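Long-range contacts in integron Cassette Protein Hfx_Cass5 (Unidentified, PDB 3IF4), which is of unknown function but is encoded by a mobile integron gene cassette and assembles as a two-chain protein: residues Glu25-Ile30 / Ile38-Gly43; Glu44-Tyr49 / Ser62-His67. All coordinates share one frame; numbering follows the deposited sequence.

In the fold
The chain first lays down strand 23-32 and turns back through strand 38-42, and contact 1 (25-30 with 38-43) zips this antiparallel hairpin together. It closes before contact 2 opens, so the two follow in series and neither nests nor crosses. The loop after strand 38-42 then runs out through 44-49. Contact 2 brings that loop against 62-67, whose strand 65-67 is the other neighbour of strand 38-42. The backbone bond from Val40 to Leu66 and the bond between Glu25 and Ser45 tie the two contacts directly. Together they tie the hairpin and the loop after it to strand 65-67 in one antiparallel sheet, and both touch the second subunit.

Contact 1. Residues Glu25-Ile30 / Ile38-Gly43; sequences EFVAAI and IHVTPG
Ile30 lays its CD1 methyl beside Val40, 3.6 Å from CG2, and the two side chains run alongside each other, pointing the same way. CG1 of Ile30 stands beside the backbone N (chi1 -54°), and from there CD1 reaches the valine. The CG2 branch turns to the other neighbour and meets Ile38 CD1 at 3.9 Å. Val27 crosses Val40 at about a right angle, CG2 against CG1. Ile30 and Val40 lie on one face of the hairpin formed by strands 23-32 and 38-42, and Ile38 and Val27 touch them there. On the side of Ala29 and Thr41, the alanine CB lies 4.1 Å from Thr41 OG1.

The hairpin is interrupted by a classic beta bulge, in which Ala28 and Ala29 both face Thr41. The carbonyl of Thr41 takes two N-H groups. Ala28 N lies 2.8 Å from Thr41 O, nearly in line with the C=O bond. Ala29 N comes in the carbonyl plane on a lone pair, at 3.3 Å from the same oxygen. The return bond from Thr41 N to Ala29 O is almost straight, 177° at the hydrogen. Beyond the bulge the register is shifted by one residue, and Val27 faces Pro42. A water shares a hydrogen bond with Thr41 OG1 and gives a weak one to Ala29 O.

At the far end Gly43 N gives Phe26 O a weak bond. The extended Glu25 chain carries OE2 to within 3.2 Å of Pro42 CB, while its carboxylate is held by Ser45 OG and Glu44 N. On its other edge strand 23-32 pairs in parallel with a strand of the second subunit, so the sheet continues across the interface. Thr100 of that subunit also bonds Val27 O.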
loop_
_atom_site.group_PDB
_atom_site.type_symbol
_atom_site.label_atom_id
_atom_site.label_comp_id
_atom_site.label_asym_id
_atom_site.label_seq_id
_atom_site.Cartn_x
_atom_site.Cartn_y
_atom_site.Cartn_z
ATOM N N GLU A 25 -18.049 17.703 10.203
ATOM C CA GLU A 25 -19.090 17.126 9.354
ATOM C C GLU A 25 -19.402 15.676 9.734
ATOM O O GLU A 25 -18.504 14.912 10.082
ATOM C CB GLU A 25 -18.649 17.210 7.884
ATOM C CG GLU A 25 -19.547 16.493 6.874
ATOM C CD GLU A 25 -19.093 16.725 5.437
ATOM O OE1 GLU A 25 -18.553 17.813 5.162
ATOM O OE2 GLU A 25 -19.271 15.831 4.583
ATOM N N PHE A 26 -20.677 15.303 9.663
ATOM C CA PHE A 26 -21.088 13.943 9.999
ATOM C C PHE A 26 -20.737 12.933 8.909
ATOM O O PHE A 26 -20.876 13.204 7.719
ATOM C CB PHE A 26 -22.595 13.878 10.263
ATOM C CG PHE A 26 -22.978 14.192 11.678
ATOM C CD1 PHE A 26 -22.481 13.434 12.727
ATOM C CD2 PHE A 26 -23.856 15.233 11.961
ATOM C CE1 PHE A 26 -22.840 13.714 14.035
ATOM C CE2 PHE A 26 -24.216 15.518 13.265
ATOM C CZ PHE A 26 -23.705 14.760 14.304
ATOM N N VAL A 27 -20.300 11.754 9.323
ATOM C CA VAL A 27 -20.136 10.656 8.387
ATOM C C VAL A 27 -21.493 9.997 8.173
ATOM O O VAL A 27 -22.119 9.554 9.130
ATOM C CB VAL A 27 -19.172 9.611 8.937
ATOM C CG1 VAL A 27 -19.273 8.334 8.121
ATOM C CG2 VAL A 27 -17.747 10.172 8.975
ATOM N N ALA A 28 -21.949 9.926 6.928
ATOM C CA ALA A 28 -23.221 9.264 6.642
ATOM C C ALA A 28 -23.115 7.730 6.633
ATOM O O ALA A 28 -24.079 7.042 6.968
ATOM C CB ALA A 28 -23.820 9.771 5.332
ATOM N N ALA A 29 -21.962 7.185 6.249
ATOM C CA ALA A 29 -21.812 5.727 6.270
ATOM C C ALA A 29 -20.372 5.211 6.325
ATOM O O ALA A 29 -19.443 5.825 5.786
ATOM C CB ALA A 29 -22.571 5.088 5.098
ATOM N N ILE A 30 -20.201 4.075 6.992
ATOM C CA ILE A 30 -18.961 3.316 6.909
ATOM C C ILE A 30 -19.327 1.953 6.340
ATOM O O ILE A 30 -20.243 1.282 6.838
ATOM C CB ILE A 30 -18.291 3.136 8.281
ATOM C CG1 ILE A 30 -18.080 4.490 8.964
ATOM C CG2 ILE A 30 -16.971 2.365 8.140
ATOM C CD1 ILE A 30 -17.045 5.349 8.292
ATOM N N ILE A 38 -12.515 -0.390 2.625
ATOM C CA ILE A 38 -13.368 0.330 3.554
ATOM C C ILE A 38 -13.716 1.711 3.000
ATOM O O ILE A 38 -12.840 2.456 2.543
ATOM C CB ILE A 38 -12.761 0.423 4.973
ATOM C CG1 ILE A 38 -13.722 1.178 5.898
ATOM C CG2 ILE A 38 -11.387 1.077 4.937
ATOM C CD1 ILE A 38 -13.463 0.954 7.379
ATOM N N HIS A 39 -15.010 2.030 3.042
ATOM C CA HIS A 39 -15.555 3.256 2.469
ATOM C C HIS A 39 -16.093 4.193 3.540
ATOM O O HIS A 39 -16.811 3.763 4.445
ATOM C CB HIS A 39 -16.697 2.925 1.511
ATOM C CG HIS A 39 -16.250 2.381 0.188
ATOM N ND1 HIS A 39 -15.808 1.081 0.026
ATOM C CD2 HIS A 39 -16.201 2.952 -1.036
ATOM C CE1 HIS A 39 -15.504 0.879 -1.243
ATOM N NE2 HIS A 39 -15.731 1.998 -1.910
ATOM N N VAL A 40 -15.745 5.474 3.428
ATOM C CA VAL A 40 -16.294 6.503 4.293
ATOM C C VAL A 40 -17.086 7.500 3.442
ATOM O O VAL A 40 -16.527 8.185 2.581
ATOM C CB VAL A 40 -15.201 7.251 5.090
ATOM C CG1 VAL A 40 -15.834 8.362 5.934
ATOM C CG2 VAL A 40 -14.419 6.292 5.972
ATOM N N THR A 41 -18.393 7.552 3.674
ATOM C CA THR A 41 -19.284 8.417 2.916
ATOM C C THR A 41 -19.598 9.665 3.729
ATOM O O THR A 41 -20.309 9.589 4.726
ATOM C CB THR A 41 -20.611 7.706 2.603
ATOM O OG1 THR A 41 -20.338 6.451 1.963
ATOM C CG2 THR A 41 -21.489 8.576 1.705
ATOM N N PRO A 42 -19.057 10.816 3.308
ATOM C CA PRO A 42 -19.277 12.076 4.019
ATOM C C PRO A 42 -20.732 12.507 3.897
ATOM O O PRO A 42 -21.413 12.122 2.948
ATOM C CB PRO A 42 -18.372 13.064 3.279
ATOM C CG PRO A 42 -17.449 12.218 2.434
ATOM C CD PRO A 42 -18.231 11.000 2.104
ATOM N N GLY A 43 -21.200 13.297 4.856
ATOM C CA GLY A 43 -22.572 13.764 4.855
ATOM C C GLY A 43 -22.897 14.695 3.703
ATOM O O GLY A 43 -24.005 14.664 3.183
HETATM O O HOH W 1 -19.868 4.185 3.095
#

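Contact 2. Residues Glu44-Tyr49 / Ser62-His67; sequences ESQFPY and STRSLH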
loop_
_atom_site.group_PDB
_atom_site.type_symbol
_atom_site.label_atom_id
_atom_site.label_comp_id
_atom_site.label_asym_id
_atom_site.label_seq_id
_atom_site.Cartn_x
_atom_site.Cartn_y
_atom_site.Cartn_z
ATOM N N GLU A 44 -21.933 15.518 3.295
ATOM C CA GLU A 44 -22.214 16.565 2.318
ATOM C C GLU A 44 -21.037 16.926 1.411
ATOM O O GLU A 44 -21.232 17.264 0.251
ATOM C CB GLU A 44 -22.762 17.823 3.018
ATOM C CG GLU A 44 -22.091 18.161 4.348
ATOM C CD GLU A 44 -22.806 19.274 5.120
ATOM O OE1 GLU A 44 -23.572 20.047 4.501
ATOM O OE2 GLU A 44 -22.593 19.379 6.351
ATOM N N SER A 45 -19.817 16.853 1.929
ATOM C CA SER A 45 -18.659 17.265 1.144
ATOM C C SER A 45 -18.243 16.243 0.079
ATOM O O SER A 45 -18.497 15.043 0.214
ATOM C CB SER A 45 -17.478 17.570 2.063
ATOM O OG SER A 45 -17.773 18.662 2.907
ATOM N N GLN A 46 -17.602 16.736 -0.977
ATOM C CA GLN A 46 -17.001 15.873 -1.994
ATOM C C GLN A 46 -15.483 16.104 -2.088
ATOM O O GLN A 46 -15.001 17.215 -1.868
ATOM C CB GLN A 46 -17.676 16.095 -3.351
ATOM C CG GLN A 46 -17.802 17.558 -3.755
ATOM C CD GLN A 46 -18.159 17.729 -5.221
ATOM O OE1 GLN A 46 -19.092 17.100 -5.726
ATOM N NE2 GLN A 46 -17.412 18.583 -5.916
ATOM N N PHE A 47 -14.728 15.059 -2.413
ATOM C CA PHE A 47 -13.273 15.161 -2.402
ATOM C C PHE A 47 -12.612 14.674 -3.693
ATOM O O PHE A 47 -11.802 13.742 -3.675
ATOM C CB PHE A 47 -12.705 14.405 -1.204
ATOM C CG PHE A 47 -13.173 14.928 0.127
ATOM C CD1 PHE A 47 -14.337 14.447 0.706
ATOM C CD2 PHE A 47 -12.441 15.893 0.805
ATOM C CE1 PHE A 47 -14.770 14.920 1.935
ATOM C CE2 PHE A 47 -12.865 16.362 2.039
ATOM C CZ PHE A 47 -14.031 15.871 2.605
ATOM N N PRO A 48 -12.927 15.337 -4.814
ATOM C CA PRO A 48 -12.476 14.962 -6.163
ATOM C C PRO A 48 -10.963 14.829 -6.246
ATOM O O PRO A 48 -10.453 13.967 -6.958
ATOM C CB PRO A 48 -12.917 16.151 -7.026
ATOM C CG PRO A 48 -13.961 16.855 -6.230
ATOM C CD PRO A 48 -13.600 16.647 -4.800
ATOM N N TYR A 49 -10.261 15.695 -5.523
ATOM C CA TYR A 49 -8.807 15.784 -5.585
ATOM C C TYR A 49 -8.131 15.112 -4.400
ATOM O O TYR A 49 -6.937 15.332 -4.165
ATOM C CB TYR A 49 -8.372 17.256 -5.627
ATOM C CG TYR A 49 -8.323 17.863 -7.006
ATOM C CD1 TYR A 49 -8.788 17.164 -8.118
ATOM C CD2 TYR A 49 -7.827 19.149 -7.196
ATOM C CE1 TYR A 49 -8.737 17.726 -9.390
ATOM C CE2 TYR A 49 -7.779 19.720 -8.454
ATOM C CZ TYR A 49 -8.234 19.008 -9.548
ATOM O OH TYR A 49 -8.182 19.588 -10.800
ATOM N N SER A 62 -19.239 7.903 -8.030
ATOM C CA SER A 62 -20.526 7.243 -8.230
ATOM C C SER A 62 -21.152 6.851 -6.896
ATOM O O SER A 62 -22.377 6.811 -6.762
ATOM C CB SER A 62 -20.391 6.024 -9.144
ATOM O OG SER A 62 -19.833 4.927 -8.448
ATOM N N THR A 63 -20.310 6.571 -5.908
ATOM C CA THR A 63 -20.798 6.224 -4.577
ATOM C C THR A 63 -20.517 7.359 -3.597
ATOM O O THR A 63 -20.808 7.250 -2.402
ATOM C CB THR A 63 -20.156 4.928 -4.051
ATOM O OG1 THR A 63 -18.747 5.127 -3.872
ATOM C CG2 THR A 63 -20.391 3.771 -5.028
ATOM N N ARG A 64 -19.949 8.446 -4.116
ATOM C CA ARG A 64 -19.594 9.607 -3.301
ATOM C C ARG A 64 -18.939 9.210 -1.973
ATOM O O ARG A 64 -19.396 9.592 -0.893
ATOM C CB ARG A 64 -20.820 10.510 -3.074
ATOM C CG ARG A 64 -21.218 11.308 -4.312
ATOM C CD ARG A 64 -22.398 12.235 -4.063
ATOM N NE ARG A 64 -22.069 13.358 -3.182
ATOM C CZ ARG A 64 -21.374 14.431 -3.556
ATOM N NH1 ARG A 64 -20.911 14.531 -4.798
ATOM N NH2 ARG A 64 -21.134 15.402 -2.683
ATOM N N SER A 65 -17.853 8.452 -2.058
ATOM C CA SER A 65 -17.181 7.987 -0.853
ATOM C C SER A 65 -15.666 8.037 -0.981
ATOM O O SER A 65 -15.119 7.883 -2.071
ATOM C CB SER A 65 -17.621 6.556 -0.534
ATOM O OG SER A 65 -17.383 5.692 -1.643
ATOM N N LEU A 66 -15.006 8.273 0.146
ATOM C CA LEU A 66 -13.579 8.088 0.273
ATOM C C LEU A 66 -13.372 6.615 0.561
ATOM O O LEU A 66 -14.144 6.027 1.314
ATOM C CB LEU A 66 -13.045 8.899 1.445
ATOM C CG LEU A 66 -13.251 10.407 1.353
ATOM C CD1 LEU A 66 -13.362 11.047 2.745
ATOM C CD2 LEU A 66 -12.126 11.029 0.539
ATOM N N HIS A 67 -12.338 6.010 -0.023
ATOM C CA HIS A 67 -12.084 4.598 0.240
ATOM C C HIS A 67 -10.608 4.223 0.207
ATOM O O HIS A 67 -9.776 4.941 -0.346
ATOM C CB HIS A 67 -12.887 3.708 -0.711
ATOM C CG HIS A 67 -12.465 3.813 -2.144
ATOM N ND1 HIS A 67 -11.321 3.213 -2.628
ATOM C CD2 HIS A 67 -13.038 4.439 -3.199
ATOM C CE1 HIS A 67 -11.206 3.470 -3.920
ATOM N NE2 HIS A 67 -12.235 4.208 -4.291
#
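Arg64, Leu66 and Phe47 bury the most surface here. The arginine chain is bent at chi3 (70°), which helps bring its guanidinium up to Gln46. Its NH1 bonds Gln46 OE1 at 3.3 Å along a nearly straight path, 177° at the hydrogen. The acceptor lies in the guanidinium plane, and the N-H meets a lone pair in the carbonyl plane. The two flat groups are nevertheless turned 37° apart. NH2 lies beside the stem of the glutamine, 3.6 Å from Gln46 CB. Glu61 forms a salt bridge with the same NH1, so this nitrogen serves two partners. With an alanine in place of Arg64, Gln46 OE1 and the Glu61 carboxylate would probably lose their shared donor, and a gap would open beside Gln46 CB.

Farther along, Leu66 crosses Phe47 obliquely. Both its methyls take part: CD2 rests 3.8 Å from Phe47 CB, and CD1 lies 4.1 Å from Phe47 CD1. Phe47 also packs on Pro42, and Gln90 of the second subunit touches it. Leu66 in turn meets Ile83 of that subunit.

Arg64 and Ser65 both face Asn60, which marks a G1 beta bulge where strands 58-60 and 65-67 join. The contact thus packs an irregular loop against a bulged antiparallel hairpin.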